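Local coordinates for acyl-CoA dehydrogenase domain protein Tcur3481 (Thermomonospora curvata, PDB 6WY9) that binds FAD and probably works as part of a flavin-dependent acyl-CoA dehydrogenase, at residues 233-238 against 309-314; 244-249 against 254-259; 314-319 against 328-333. All coordinates share one frame; numbering follows the deposited sequence.

The three contacts follow one another across the helical C-terminal part of the chain. Contact 1 pairs helices 215-248 and 295-319 in the interior; contact 3, its centre 8 Å from that of contact 1, takes over at the C-terminal end of helix 295-319, and the two share Arg314. Contact 2 lies at the far end of helix 215-248, its centre 14 Å from contact 3 and 18 Å from contact 1. Contacts 2 and 3 hold the same FDA molecule, one by its diphosphate and adenine, the other by its ribose, and Tyr245 stacks on His319 between them. Contact 1 stands back, the side chain of Val311 about 14 Å from FDA.

Contact 1: 233-238 against 309-314; sequences GVASGA and LNVVHR
Val312 pushes one methyl, CG1, into the shallow hollow between Val234 and Ala238, residues one helical turn apart on the facing helix. CG1 of Val312 meets CG1 of Val234 at 3.9 Å and, more loosely, CB of Ala238 at 4.3 Å. The torsion decides which methyl does this: with chi1 at -63°, CG1 of Val312 lies opposite its own carbonyl carbon and leans across to helix 215-248, while CG2 is turned elsewhere. Val234 answers with a methyl too, and the two valines cross obliquely.

The second bump is Val311, whose CB points toward helix 215-248. Its CG1 rests on Ala235, 3.8 Å from the CB methyl and 3.7 Å from the carbonyl O of Ala235, and so touches both side chain and backbone. The smallness of Ala235 shows in the backbone: the CA atoms of Ala235 and Val311 come within 6.0 Å, with the segment axes 9.2 Å apart at their closest. No hydrogen bond crosses; van der Waals packing, mostly of methyls, makes the contact.

On the side of Val234 and Ala238, helix 330-340 closes the groove with Tyr333, while Val311 also touches Glu272 of helix 260-288, outside the two segments. The Glu272 carboxylate takes a salt bridge from Arg314 and a hydrogen bond from Asn310, tying helix 295-319 to helix 260-288. Segments 233-238 and 309-314 run in nearly the same direction, 26° apart, and their alanine-valine packing belongs to the C-terminal helical bundle of the acyl-CoA dehydrogenase fold.

Contact 2: 244-249 against 254-259; sequences SYLKER and RPLGTF. With FDA (dihydroflavine-adenine dinucleotide), chain C.
The guanidinium of Arg249 presents its edge to both Leu256 and the cofactor: CD1 of Leu256 and O1A of FDA lie near its plane. NE binds O1A at 2.7 Å and NH2 binds O2P at 2.8 Å, one phosphate each, while NH1 reaches the backbone of a chain of another protein. The Phe259 ring carries N6A of the adenine over one face and the Arg254 guanidinium over the opposite one, with CA of Leu256 at its edge. Arg254 is steadied in turn, NE giving a bond of 3.1 Å to OG1 of Thr258, whose hydroxyl in turn donates a hydrogen bond to O of Pro255.

All this hangs on a tight beta hairpin, strands 250-251 and 254-255, that follows helix 215-248 and folds back on its end; Phe259 then sits at the N-cap of helix 260-288. Leu256 N meets Arg249 O at 2.8 Å in a nearly straight bond, whereas Gly257 N reaches Leu246 O from above the carbonyl plane, a more bent bond (136° at the hydrogen). A leucine in place of Arg249 would probably leave both phosphates of FDA without this positive partner.

The Arg249 chain bends at chi2 (-65°), which lays its CD alongside CD1 of Leu256, 3.8 Å away. Leu246 crosses Leu256 at about a right angle, CD2 against CB.

Contact 3: 314-319 against 328-333; sequences RTQHLH and YPIHRY. With FDA (dihydroflavine-adenine dinucleotide), chain C.
Polar bonding centres on His319, whose ring links both segments: NE2 and OH of Tyr328 share a hydrogen bond of 2.7 Å, and ND1 donates to O of Thr315, 2.8 Å away, a straight bond lying in the ring plane. Gripped at both nitrogens, the imidazole can hardly turn. OE1 of Gln316 comes against CA of His331 without bonding, its amide NE2 being spent on O of Gly323.

Among ring contacts, His319 and Tyr328 meet obliquely, planes at 61°. Ile330 puts CG2 over one face of the imidazole, 4.0 Å from its centroid, a CH-pi contact; Tyr245 stacks from the other side. Van der Waals packing continues down Ile330, its CD1 lying 4.1 Å from OG1 of Thr315. CG1, anti to the backbone N (chi1 -167°), carries that arm toward helix 295-319.

Toward the cofactor, O of His317 accepts from O3B of FDA at 2.9 Å, and the His317 ring lies close to O2B. His317, Leu318 and His319 line the FDA pocket of the helical C-terminal domain.

The contact joins the C-terminal end of helix 295-319 to the start of helix 330-340, with helix 215-248 covering it through Ala238, Ile241 and Thr242 and helix 260-288 flanking Leu318.

Contact 1: 233-238 against 309-314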
loop_
_atom_site.group_PDB
_atom_site.type_symbol
_atom_site.label_atom_id
_atom_site.label_comp_id
_atom_site.label_asym_id
_atom_site.label_seq_id
_atom_site.Cartn_x
_atom_site.Cartn_y
_atom_site.Cartn_z
ATOM N N GLY B 233 1.752 -21.723 -3.211
ATOM C CA GLY B 233 3.007 -22.418 -3.449
ATOM C C GLY B 233 3.990 -21.567 -4.242
ATOM O O GLY B 233 5.184 -21.504 -3.918
ATOM N N VAL B 234 3.498 -20.856 -5.262
ATOM C CA VAL B 234 4.365 -19.931 -5.994
ATOM C C VAL B 234 5.004 -18.925 -5.040
ATOM O O VAL B 234 6.210 -18.669 -5.100
ATOM C CB VAL B 234 3.588 -19.206 -7.108
ATOM C CG1 VAL B 234 4.483 -18.116 -7.743
ATOM C CG2 VAL B 234 3.103 -20.252 -8.193
ATOM N N ALA B 235 4.200 -18.283 -4.196
ATOM C CA ALA B 235 4.766 -17.227 -3.354
ATOM C C ALA B 235 5.755 -17.809 -2.352
ATOM O O ALA B 235 6.796 -17.204 -2.076
ATOM C CB ALA B 235 3.654 -16.463 -2.614
ATOM N N SER B 236 5.422 -18.973 -1.776
ATOM C CA SER B 236 6.301 -19.630 -0.821
ATOM C C SER B 236 7.639 -19.979 -1.467
ATOM O O SER B 236 8.704 -19.744 -0.886
ATOM C CB SER B 236 5.626 -20.907 -0.283
ATOM O OG SER B 236 4.445 -20.565 0.435
ATOM N N GLY B 237 7.595 -20.566 -2.662
ATOM C CA GLY B 237 8.836 -20.935 -3.327
ATOM C C GLY B 237 9.649 -19.710 -3.694
ATOM O O GLY B 237 10.867 -19.693 -3.525
ATOM N N ALA B 238 8.978 -18.660 -4.184
ATOM C CA ALA B 238 9.671 -17.420 -4.519
ATOM C C ALA B 238 10.378 -16.848 -3.292
ATOM O O ALA B 238 11.550 -16.449 -3.352
ATOM C CB ALA B 238 8.662 -16.395 -5.082
ATOM N N LEU B 309 0.611 -11.541 -5.695
ATOM C CA LEU B 309 1.251 -10.670 -6.665
ATOM C C LEU B 309 2.252 -9.755 -5.987
ATOM O O LEU B 309 3.330 -9.509 -6.543
ATOM C CB LEU B 309 0.227 -9.835 -7.419
ATOM C CG LEU B 309 0.797 -9.094 -8.634
ATOM C CD1 LEU B 309 1.529 -10.153 -9.558
ATOM C CD2 LEU B 309 -0.350 -8.419 -9.334
ATOM N N ASN B 310 1.925 -9.227 -4.794
ATOM C CA ASN B 310 2.930 -8.431 -4.077
ATOM C C ASN B 310 4.196 -9.250 -3.829
ATOM O O ASN B 310 5.304 -8.750 -4.022
ATOM C CB ASN B 310 2.430 -7.928 -2.725
ATOM C CG ASN B 310 1.361 -6.875 -2.827
ATOM O OD1 ASN B 310 1.154 -6.217 -3.877
ATOM N ND2 ASN B 310 0.718 -6.652 -1.691
ATOM N N VAL B 311 4.051 -10.483 -3.337
ATOM C CA VAL B 311 5.241 -11.282 -3.032
ATOM C C VAL B 311 6.142 -11.385 -4.260
ATOM O O VAL B 311 7.344 -11.113 -4.178
ATOM C CB VAL B 311 4.872 -12.681 -2.500
ATOM C CG1 VAL B 311 6.203 -13.599 -2.407
ATOM C CG2 VAL B 311 4.118 -12.597 -1.119
ATOM N N VAL B 312 5.591 -11.811 -5.410
ATOM C CA VAL B 312 6.496 -12.045 -6.561
ATOM C C VAL B 312 7.052 -10.739 -7.138
ATOM O O VAL B 312 8.114 -10.763 -7.751
ATOM C CB VAL B 312 5.839 -12.889 -7.682
ATOM C CG1 VAL B 312 5.488 -14.348 -7.141
ATOM C CG2 VAL B 312 4.592 -12.195 -8.342
ATOM N N HIS B 313 6.371 -9.588 -6.980
ATOM C CA HIS B 313 7.038 -8.320 -7.298
ATOM C C HIS B 313 8.188 -8.029 -6.332
ATOM O O HIS B 313 9.252 -7.518 -6.742
ATOM C CB HIS B 313 6.024 -7.157 -7.265
ATOM C CG HIS B 313 5.319 -6.953 -8.578
ATOM N ND1 HIS B 313 5.879 -6.220 -9.617
ATOM C CD2 HIS B 313 4.150 -7.447 -9.053
ATOM C CE1 HIS B 313 5.039 -6.205 -10.642
ATOM N NE2 HIS B 313 3.973 -6.922 -10.322
ATOM N N ARG B 314 7.985 -8.282 -5.030
ATOM C CA ARG B 314 9.089 -8.004 -4.105
ATOM C C ARG B 314 10.263 -8.940 -4.391
ATOM O O ARG B 314 11.417 -8.511 -4.344
ATOM C CB ARG B 314 8.644 -8.140 -2.632
ATOM C CG ARG B 314 7.604 -7.091 -2.180
ATOM C CD ARG B 314 7.562 -6.922 -0.639
ATOM N NE ARG B 314 6.294 -6.315 -0.224
ATOM C CZ ARG B 314 5.190 -7.013 -0.040
ATOM N NH1 ARG B 314 5.244 -8.336 -0.242
ATOM N NH2 ARG B 314 4.056 -6.420 0.350
#

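Contact 2: 244-249 against 254-259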
loop_
_atom_site.group_PDB
_atom_site.type_symbol
_atom_site.label_atom_id
_atom_site.label_comp_id
_atom_site.label_asym_id
_atom_site.label_seq_id
_atom_site.Cartn_x
_atom_site.Cartn_y
_atom_site.Cartn_z
ATOM N N SER B 244 17.323 -17.404 0.382
ATOM C CA SER B 244 18.623 -18.043 0.183
ATOM C C SER B 244 19.573 -17.137 -0.583
ATOM O O SER B 244 20.772 -17.072 -0.274
ATOM C CB SER B 244 18.468 -19.378 -0.581
ATOM O OG SER B 244 17.654 -20.306 0.131
ATOM N N TYR B 245 19.093 -16.532 -1.669
ATOM C CA TYR B 245 19.958 -15.684 -2.482
ATOM C C TYR B 245 20.502 -14.500 -1.659
ATOM O O TYR B 245 21.696 -14.178 -1.733
ATOM C CB TYR B 245 19.195 -15.166 -3.722
ATOM C CG TYR B 245 20.050 -14.276 -4.597
ATOM C CD1 TYR B 245 21.008 -14.835 -5.416
ATOM C CD2 TYR B 245 19.902 -12.882 -4.601
ATOM C CE1 TYR B 245 21.838 -14.046 -6.229
ATOM C CE2 TYR B 245 20.732 -12.066 -5.426
ATOM C CZ TYR B 245 21.688 -12.647 -6.215
ATOM O OH TYR B 245 22.507 -11.895 -7.031
ATOM N N LEU B 246 19.645 -13.860 -0.848
ATOM C CA LEU B 246 20.050 -12.673 -0.091
ATOM C C LEU B 246 21.041 -13.007 1.045
ATOM O O LEU B 246 21.690 -12.090 1.579
ATOM C CB LEU B 246 18.800 -11.947 0.475
ATOM C CG LEU B 246 17.872 -11.368 -0.620
ATOM C CD1 LEU B 246 16.485 -10.860 -0.110
ATOM C CD2 LEU B 246 18.596 -10.253 -1.344
ATOM N N LYS B 247 21.139 -14.278 1.442
ATOM C CA LYS B 247 22.207 -14.674 2.357
ATOM C C LYS B 247 23.551 -14.712 1.654
ATOM O O LYS B 247 24.579 -14.531 2.300
ATOM C CB LYS B 247 21.937 -16.054 2.961
ATOM C CG LYS B 247 20.650 -16.126 3.776
ATOM C CD LYS B 247 20.262 -17.590 4.104
ATOM C CE LYS B 247 18.915 -17.562 4.810
ATOM N NZ LYS B 247 18.292 -18.885 4.990
ATOM N N GLU B 248 23.558 -15.053 0.359
ATOM C CA GLU B 248 24.778 -15.263 -0.423
ATOM C C GLU B 248 25.340 -13.944 -0.935
ATOM O O GLU B 248 26.552 -13.686 -0.861
ATOM C CB GLU B 248 24.465 -16.158 -1.638
ATOM C CG GLU B 248 24.061 -17.614 -1.335
ATOM C CD GLU B 248 23.501 -18.338 -2.572
ATOM O OE1 GLU B 248 23.408 -17.735 -3.672
ATOM O OE2 GLU B 248 23.123 -19.519 -2.431
ATOM N N ARG B 249 24.472 -13.117 -1.492
ATOM C CA ARG B 249 24.929 -11.939 -2.221
ATOM C C ARG B 249 25.345 -10.857 -1.230
ATOM O O ARG B 249 24.530 -10.460 -0.386
ATOM C CB ARG B 249 23.793 -11.427 -3.112
ATOM C CG ARG B 249 24.237 -10.619 -4.342
ATOM C CD ARG B 249 24.946 -9.292 -3.990
ATOM N NE ARG B 249 25.016 -8.545 -5.245
ATOM C CZ ARG B 249 25.972 -8.675 -6.166
ATOM N NH1 ARG B 249 27.069 -9.445 -5.954
ATOM N NH2 ARG B 249 25.868 -7.962 -7.289
ATOM N N ARG B 254 28.724 -6.805 3.183
ATOM C CA ARG B 254 27.879 -7.653 4.019
ATOM C C ARG B 254 26.749 -8.240 3.200
ATOM O O ARG B 254 26.394 -7.707 2.138
ATOM C CB ARG B 254 27.315 -6.873 5.224
ATOM C CG ARG B 254 26.580 -5.566 4.923
ATOM C CD ARG B 254 26.448 -4.726 6.236
ATOM N NE ARG B 254 25.101 -4.192 6.442
ATOM C CZ ARG B 254 24.825 -2.904 6.608
ATOM N NH1 ARG B 254 25.804 -2.016 6.600
ATOM N NH2 ARG B 254 23.575 -2.504 6.793
ATOM N N PRO B 255 26.117 -9.319 3.664
ATOM C CA PRO B 255 24.981 -9.886 2.938
ATOM C C PRO B 255 23.855 -8.873 2.752
ATOM O O PRO B 255 23.489 -8.144 3.684
ATOM C CB PRO B 255 24.526 -11.055 3.832
ATOM C CG PRO B 255 25.792 -11.452 4.589
ATOM C CD PRO B 255 26.482 -10.125 4.864
ATOM N N LEU B 256 23.282 -8.847 1.542
ATOM C CA LEU B 256 22.072 -8.049 1.328
ATOM C C LEU B 256 21.027 -8.359 2.395
ATOM O O LEU B 256 20.258 -7.477 2.811
ATOM C CB LEU B 256 21.485 -8.333 -0.067
ATOM C CG LEU B 256 22.320 -7.858 -1.257
ATOM C CD1 LEU B 256 21.572 -8.125 -2.590
ATOM C CD2 LEU B 256 22.624 -6.336 -1.085
ATOM N N GLY B 257 21.024 -9.595 2.881
ATOM C CA GLY B 257 20.059 -10.034 3.864
ATOM C C GLY B 257 20.170 -9.323 5.190
ATOM O O GLY B 257 19.259 -9.452 6.018
ATOM N N THR B 258 21.249 -8.570 5.414
ATOM C CA THR B 258 21.399 -7.848 6.679
ATOM C C THR B 258 20.817 -6.440 6.628
ATOM O O THR B 258 20.750 -5.795 7.671
ATOM C CB THR B 258 22.871 -7.696 7.090
ATOM O OG1 THR B 258 23.515 -6.857 6.128
ATOM C CG2 THR B 258 23.595 -9.071 7.155
ATOM N N PHE B 259 20.422 -5.940 5.450
ATOM C CA PHE B 259 19.881 -4.580 5.372
ATOM C C PHE B 259 18.470 -4.578 5.914
ATOM O O PHE B 259 17.664 -5.426 5.532
ATOM C CB PHE B 259 19.916 -4.061 3.920
ATOM C CG PHE B 259 21.329 -3.675 3.487
ATOM C CD1 PHE B 259 21.847 -2.418 3.785
ATOM C CD2 PHE B 259 22.161 -4.595 2.873
ATOM C CE1 PHE B 259 23.166 -2.087 3.428
ATOM C CE2 PHE B 259 23.485 -4.273 2.515
ATOM C CZ PHE B 259 23.975 -3.034 2.795
HETATM P PA FDA C . 22.344 -5.943 -6.125
HETATM O O1A FDA C . 22.640 -7.375 -5.809
HETATM O O2A FDA C . 23.397 -4.865 -5.822
HETATM O O5B FDA C . 21.037 -5.464 -5.160
HETATM C C5B FDA C . 19.973 -6.340 -5.421
HETATM C C4B FDA C . 18.771 -5.827 -4.608
HETATM O O4B FDA C . 19.272 -5.683 -3.194
HETATM C C3B FDA C . 18.379 -4.388 -4.952
HETATM O O3B FDA C . 17.440 -4.325 -5.961
HETATM C C2B FDA C . 17.715 -3.942 -3.661
HETATM O O2B FDA C . 16.399 -4.570 -3.417
HETATM C C1B FDA C . 18.644 -4.527 -2.553
HETATM N N9A FDA C . 19.646 -3.594 -2.040
HETATM C C8A FDA C . 20.935 -3.319 -2.540
HETATM N N7A FDA C . 21.599 -2.459 -1.778
HETATM C C5A FDA C . 20.734 -2.150 -0.751
HETATM C C6A FDA C . 20.870 -1.275 0.338
HETATM N N6A FDA C . 21.998 -0.567 0.540
HETATM N N1A FDA C . 19.861 -1.128 1.225
HETATM C C2A FDA C . 18.750 -1.872 0.952
HETATM N N3A FDA C . 18.468 -2.741 -0.049
HETATM C C4A FDA C . 19.510 -2.860 -0.887
HETATM N N1 FDA C . 24.456 -1.773 -15.792
HETATM C C2 FDA C . 25.498 -1.202 -16.551
HETATM O O2 FDA C . 26.629 -1.036 -16.043
HETATM N N3 FDA C . 25.183 -0.849 -17.858
HETATM C C4 FDA C . 23.916 -1.035 -18.458
HETATM O O4 FDA C . 23.744 -0.712 -19.627
HETATM C C4X FDA C . 22.913 -1.627 -17.612
HETATM N N5 FDA C . 21.636 -1.847 -18.129
HETATM C C5X FDA C . 20.861 -2.812 -17.543
HETATM C C6 FDA C . 19.823 -3.366 -18.198
HETATM C C7 FDA C . 19.064 -4.380 -17.562
HETATM C C7M FDA C . 17.984 -4.942 -18.289
HETATM C C8 FDA C . 19.327 -4.793 -16.309
HETATM C C8M FDA C . 18.530 -5.841 -15.640
HETATM C C9 FDA C . 20.373 -4.203 -15.619
HETATM C C9A FDA C . 21.141 -3.227 -16.245
HETATM N N10 FDA C . 22.205 -2.614 -15.563
HETATM C C10 FDA C . 23.185 -1.994 -16.344
HETATM C "C1'" FDA C . 22.586 -3.131 -14.217
HETATM C "C2'" FDA C . 21.933 -2.310 -13.071
HETATM O "O2'" FDA C . 22.514 -1.101 -12.961
HETATM C "C3'" FDA C . 22.148 -3.227 -11.783
HETATM O "O3'" FDA C . 21.340 -4.385 -11.849
HETATM C "C4'" FDA C . 21.890 -2.434 -10.510
HETATM O "O4'" FDA C . 22.918 -1.513 -10.384
HETATM C "C5'" FDA C . 21.763 -3.432 -9.328
HETATM O "O5'" FDA C . 22.987 -4.091 -9.197
HETATM P P FDA C . 22.716 -5.683 -8.922
HETATM O O1P FDA C . 21.920 -6.128 -10.052
HETATM O O2P FDA C . 24.071 -6.315 -8.641
HETATM O O3P FDA C . 21.741 -5.843 -7.589
#

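Contact 3: 314-319 against 328-333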
loop_
_atom_site.group_PDB
_atom_site.type_symbol
_atom_site.label_atom_id
_atom_site.label_comp_id
_atom_site.label_asym_id
_atom_site.label_seq_id
_atom_site.Cartn_x
_atom_site.Cartn_y
_atom_site.Cartn_z
ATOM N N ARG B 314 7.985 -8.282 -5.030
ATOM C CA ARG B 314 9.089 -8.004 -4.105
ATOM C C ARG B 314 10.263 -8.940 -4.391
ATOM O O ARG B 314 11.417 -8.511 -4.344
ATOM C CB ARG B 314 8.644 -8.140 -2.632
ATOM C CG ARG B 314 7.604 -7.091 -2.180
ATOM C CD ARG B 314 7.562 -6.922 -0.639
ATOM N NE ARG B 314 6.294 -6.315 -0.224
ATOM C CZ ARG B 314 5.190 -7.013 -0.040
ATOM N NH1 ARG B 314 5.244 -8.336 -0.242
ATOM N NH2 ARG B 314 4.056 -6.420 0.350
ATOM N N THR B 315 9.995 -10.214 -4.703
ATOM C CA THR B 315 11.128 -11.124 -4.900
ATOM C C THR B 315 11.852 -10.818 -6.216
ATOM O O THR B 315 13.061 -11.056 -6.322
ATOM C CB THR B 315 10.681 -12.609 -4.806
ATOM O OG1 THR B 315 9.640 -12.880 -5.744
ATOM C CG2 THR B 315 10.182 -12.990 -3.355
ATOM N N GLN B 316 11.165 -10.244 -7.215
ATOM C CA GLN B 316 11.907 -9.724 -8.366
ATOM C C GLN B 316 12.821 -8.577 -7.953
ATOM O O GLN B 316 14.018 -8.560 -8.263
ATOM C CB GLN B 316 10.965 -9.225 -9.461
ATOM C CG GLN B 316 10.321 -10.297 -10.314
ATOM C CD GLN B 316 11.315 -11.303 -10.870
ATOM O OE1 GLN B 316 11.181 -12.495 -10.588
ATOM N NE2 GLN B 316 12.290 -10.836 -11.705
ATOM N N HIS B 317 12.258 -7.590 -7.272
ATOM C CA HIS B 317 13.023 -6.417 -6.950
ATOM C C HIS B 317 14.269 -6.769 -6.128
ATOM O O HIS B 317 15.370 -6.246 -6.390
ATOM C CB HIS B 317 12.129 -5.411 -6.201
ATOM C CG HIS B 317 12.900 -4.196 -5.795
ATOM N ND1 HIS B 317 13.295 -3.246 -6.709
ATOM C CD2 HIS B 317 13.462 -3.840 -4.606
ATOM C CE1 HIS B 317 14.029 -2.325 -6.098
ATOM N NE2 HIS B 317 14.156 -2.672 -4.825
ATOM N N LEU B 318 14.104 -7.626 -5.105
ATOM C CA LEU B 318 15.197 -7.978 -4.182
ATOM C C LEU B 318 16.359 -8.700 -4.881
ATOM O O LEU B 318 17.466 -8.763 -4.329
ATOM C CB LEU B 318 14.623 -8.855 -3.058
ATOM C CG LEU B 318 13.729 -8.030 -2.121
ATOM C CD1 LEU B 318 12.981 -8.917 -1.065
ATOM C CD2 LEU B 318 14.635 -7.007 -1.399
ATOM N N HIS B 319 16.113 -9.297 -6.059
ATOM C CA HIS B 319 17.183 -9.953 -6.804
ATOM C C HIS B 319 18.013 -8.986 -7.641
ATOM O O HIS B 319 19.126 -9.350 -8.055
ATOM C CB HIS B 319 16.629 -11.027 -7.742
ATOM C CG HIS B 319 16.488 -12.360 -7.103
ATOM N ND1 HIS B 319 15.329 -12.750 -6.455
ATOM C CD2 HIS B 319 17.369 -13.382 -6.968
ATOM C CE1 HIS B 319 15.485 -13.981 -5.997
ATOM N NE2 HIS B 319 16.718 -14.381 -6.272
ATOM N N TYR B 328 17.997 -17.945 -14.680
ATOM C CA TYR B 328 17.929 -17.968 -13.230
ATOM C C TYR B 328 16.461 -18.202 -12.850
ATOM O O TYR B 328 15.579 -17.858 -13.637
ATOM C CB TYR B 328 18.470 -16.641 -12.651
ATOM C CG TYR B 328 18.440 -16.558 -11.125
ATOM C CD1 TYR B 328 19.487 -17.107 -10.352
ATOM C CD2 TYR B 328 17.337 -15.984 -10.460
ATOM C CE1 TYR B 328 19.454 -17.063 -8.949
ATOM C CE2 TYR B 328 17.258 -15.925 -9.080
ATOM C CZ TYR B 328 18.330 -16.470 -8.315
ATOM O OH TYR B 328 18.281 -16.423 -6.937
ATOM N N PRO B 329 16.153 -18.851 -11.706
ATOM C CA PRO B 329 14.800 -19.408 -11.560
ATOM C C PRO B 329 13.699 -18.413 -11.255
ATOM O O PRO B 329 12.535 -18.692 -11.570
ATOM C CB PRO B 329 14.945 -20.414 -10.402
ATOM C CG PRO B 329 16.259 -20.068 -9.737
ATOM C CD PRO B 329 17.126 -19.536 -10.837
ATOM N N ILE B 330 14.024 -17.292 -10.597
ATOM C CA ILE B 330 12.956 -16.566 -9.909
ATOM C C ILE B 330 11.948 -15.989 -10.914
ATOM O O ILE B 330 10.768 -15.855 -10.589
ATOM C CB ILE B 330 13.530 -15.458 -8.991
ATOM C CG1 ILE B 330 12.433 -14.920 -8.036
ATOM C CG2 ILE B 330 14.142 -14.296 -9.846
ATOM C CD1 ILE B 330 12.011 -15.954 -6.917
ATOM N N HIS B 331 12.381 -15.644 -12.138
ATOM C CA HIS B 331 11.461 -14.987 -13.078
ATOM C C HIS B 331 10.224 -15.850 -13.379
ATOM O O HIS B 331 9.174 -15.314 -13.744
ATOM C CB HIS B 331 12.152 -14.673 -14.401
ATOM C CG HIS B 331 12.399 -15.893 -15.238
ATOM N ND1 HIS B 331 13.365 -16.831 -14.900
ATOM C CD2 HIS B 331 11.795 -16.364 -16.358
ATOM C CE1 HIS B 331 13.373 -17.801 -15.803
ATOM N NE2 HIS B 331 12.430 -17.543 -16.697
ATOM N N ARG B 332 10.326 -17.179 -13.261
ATOM C CA ARG B 332 9.148 -18.015 -13.507
ATOM C C ARG B 332 8.094 -17.818 -12.425
ATOM O O ARG B 332 6.898 -17.887 -12.707
ATOM C CB ARG B 332 9.539 -19.504 -13.605
ATOM C CG ARG B 332 10.399 -19.816 -14.839
ATOM C CD ARG B 332 10.317 -21.309 -15.234
ATOM N NE ARG B 332 11.300 -21.601 -16.283
ATOM C CZ ARG B 332 12.614 -21.738 -16.091
ATOM N NH1 ARG B 332 13.416 -21.981 -17.138
ATOM N NH2 ARG B 332 13.120 -21.650 -14.869
ATOM N N TYR B 333 8.519 -17.618 -11.183
ATOM C CA TYR B 333 7.568 -17.336 -10.104
ATOM C C TYR B 333 6.843 -16.025 -10.368
ATOM O O TYR B 333 5.619 -15.927 -10.190
ATOM C CB TYR B 333 8.326 -17.300 -8.764
ATOM C CG TYR B 333 8.861 -18.681 -8.453
ATOM C CD1 TYR B 333 10.016 -19.162 -9.078
ATOM C CD2 TYR B 333 8.160 -19.533 -7.600
ATOM C CE1 TYR B 333 10.459 -20.472 -8.850
ATOM C CE2 TYR B 333 8.609 -20.844 -7.347
ATOM C CZ TYR B 333 9.754 -21.294 -7.981
ATOM O OH TYR B 333 10.185 -22.586 -7.722
HETATM P PA FDA C . 22.344 -5.943 -6.125
HETATM O O1A FDA C . 22.640 -7.375 -5.809
HETATM O O2A FDA C . 23.397 -4.865 -5.822
HETATM O O5B FDA C . 21.037 -5.464 -5.160
HETATM C C5B FDA C . 19.973 -6.340 -5.421
HETATM C C4B FDA C . 18.771 -5.827 -4.608
HETATM O O4B FDA C . 19.272 -5.683 -3.194
HETATM C C3B FDA C . 18.379 -4.388 -4.952
HETATM O O3B FDA C . 17.440 -4.325 -5.961
HETATM C C2B FDA C . 17.715 -3.942 -3.661
HETATM O O2B FDA C . 16.399 -4.570 -3.417
HETATM C C1B FDA C . 18.644 -4.527 -2.553
HETATM N N9A FDA C . 19.646 -3.594 -2.040
HETATM C C8A FDA C . 20.935 -3.319 -2.540
HETATM N N7A FDA C . 21.599 -2.459 -1.778
HETATM C C5A FDA C . 20.734 -2.150 -0.751
HETATM C C6A FDA C . 20.870 -1.275 0.338
HETATM N N6A FDA C . 21.998 -0.567 0.540
HETATM N N1A FDA C . 19.861 -1.128 1.225
HETATM C C2A FDA C . 18.750 -1.872 0.952
HETATM N N3A FDA C . 18.468 -2.741 -0.049
HETATM C C4A FDA C . 19.510 -2.860 -0.887
HETATM N N1 FDA C . 24.456 -1.773 -15.792
HETATM C C2 FDA C . 25.498 -1.202 -16.551
HETATM O O2 FDA C . 26.629 -1.036 -16.043
HETATM N N3 FDA C . 25.183 -0.849 -17.858
HETATM C C4 FDA C . 23.916 -1.035 -18.458
HETATM O O4 FDA C . 23.744 -0.712 -19.627
HETATM C C4X FDA C . 22.913 -1.627 -17.612
HETATM N N5 FDA C . 21.636 -1.847 -18.129
HETATM C C5X FDA C . 20.861 -2.812 -17.543
HETATM C C6 FDA C . 19.823 -3.366 -18.198
HETATM C C7 FDA C . 19.064 -4.380 -17.562
HETATM C C7M FDA C . 17.984 -4.942 -18.289
HETATM C C8 FDA C . 19.327 -4.793 -16.309
HETATM C C8M FDA C . 18.530 -5.841 -15.640
HETATM C C9 FDA C . 20.373 -4.203 -15.619
HETATM C C9A FDA C . 21.141 -3.227 -16.245
HETATM N N10 FDA C . 22.205 -2.614 -15.563
HETATM C C10 FDA C . 23.185 -1.994 -16.344
HETATM C "C1'" FDA C . 22.586 -3.131 -14.217
HETATM C "C2'" FDA C . 21.933 -2.310 -13.071
HETATM O "O2'" FDA C . 22.514 -1.101 -12.961
HETATM C "C3'" FDA C . 22.148 -3.227 -11.783
HETATM O "O3'" FDA C . 21.340 -4.385 -11.849
HETATM C "C4'" FDA C . 21.890 -2.434 -10.510
HETATM O "O4'" FDA C . 22.918 -1.513 -10.384
HETATM C "C5'" FDA C . 21.763 -3.432 -9.328
HETATM O "O5'" FDA C . 22.987 -4.091 -9.197
HETATM P P FDA C . 22.716 -5.683 -8.922
HETATM O O1P FDA C . 21.920 -6.128 -10.052
HETATM O O2P FDA C . 24.071 -6.315 -8.641
HETATM O O3P FDA C . 21.741 -5.843 -7.589
#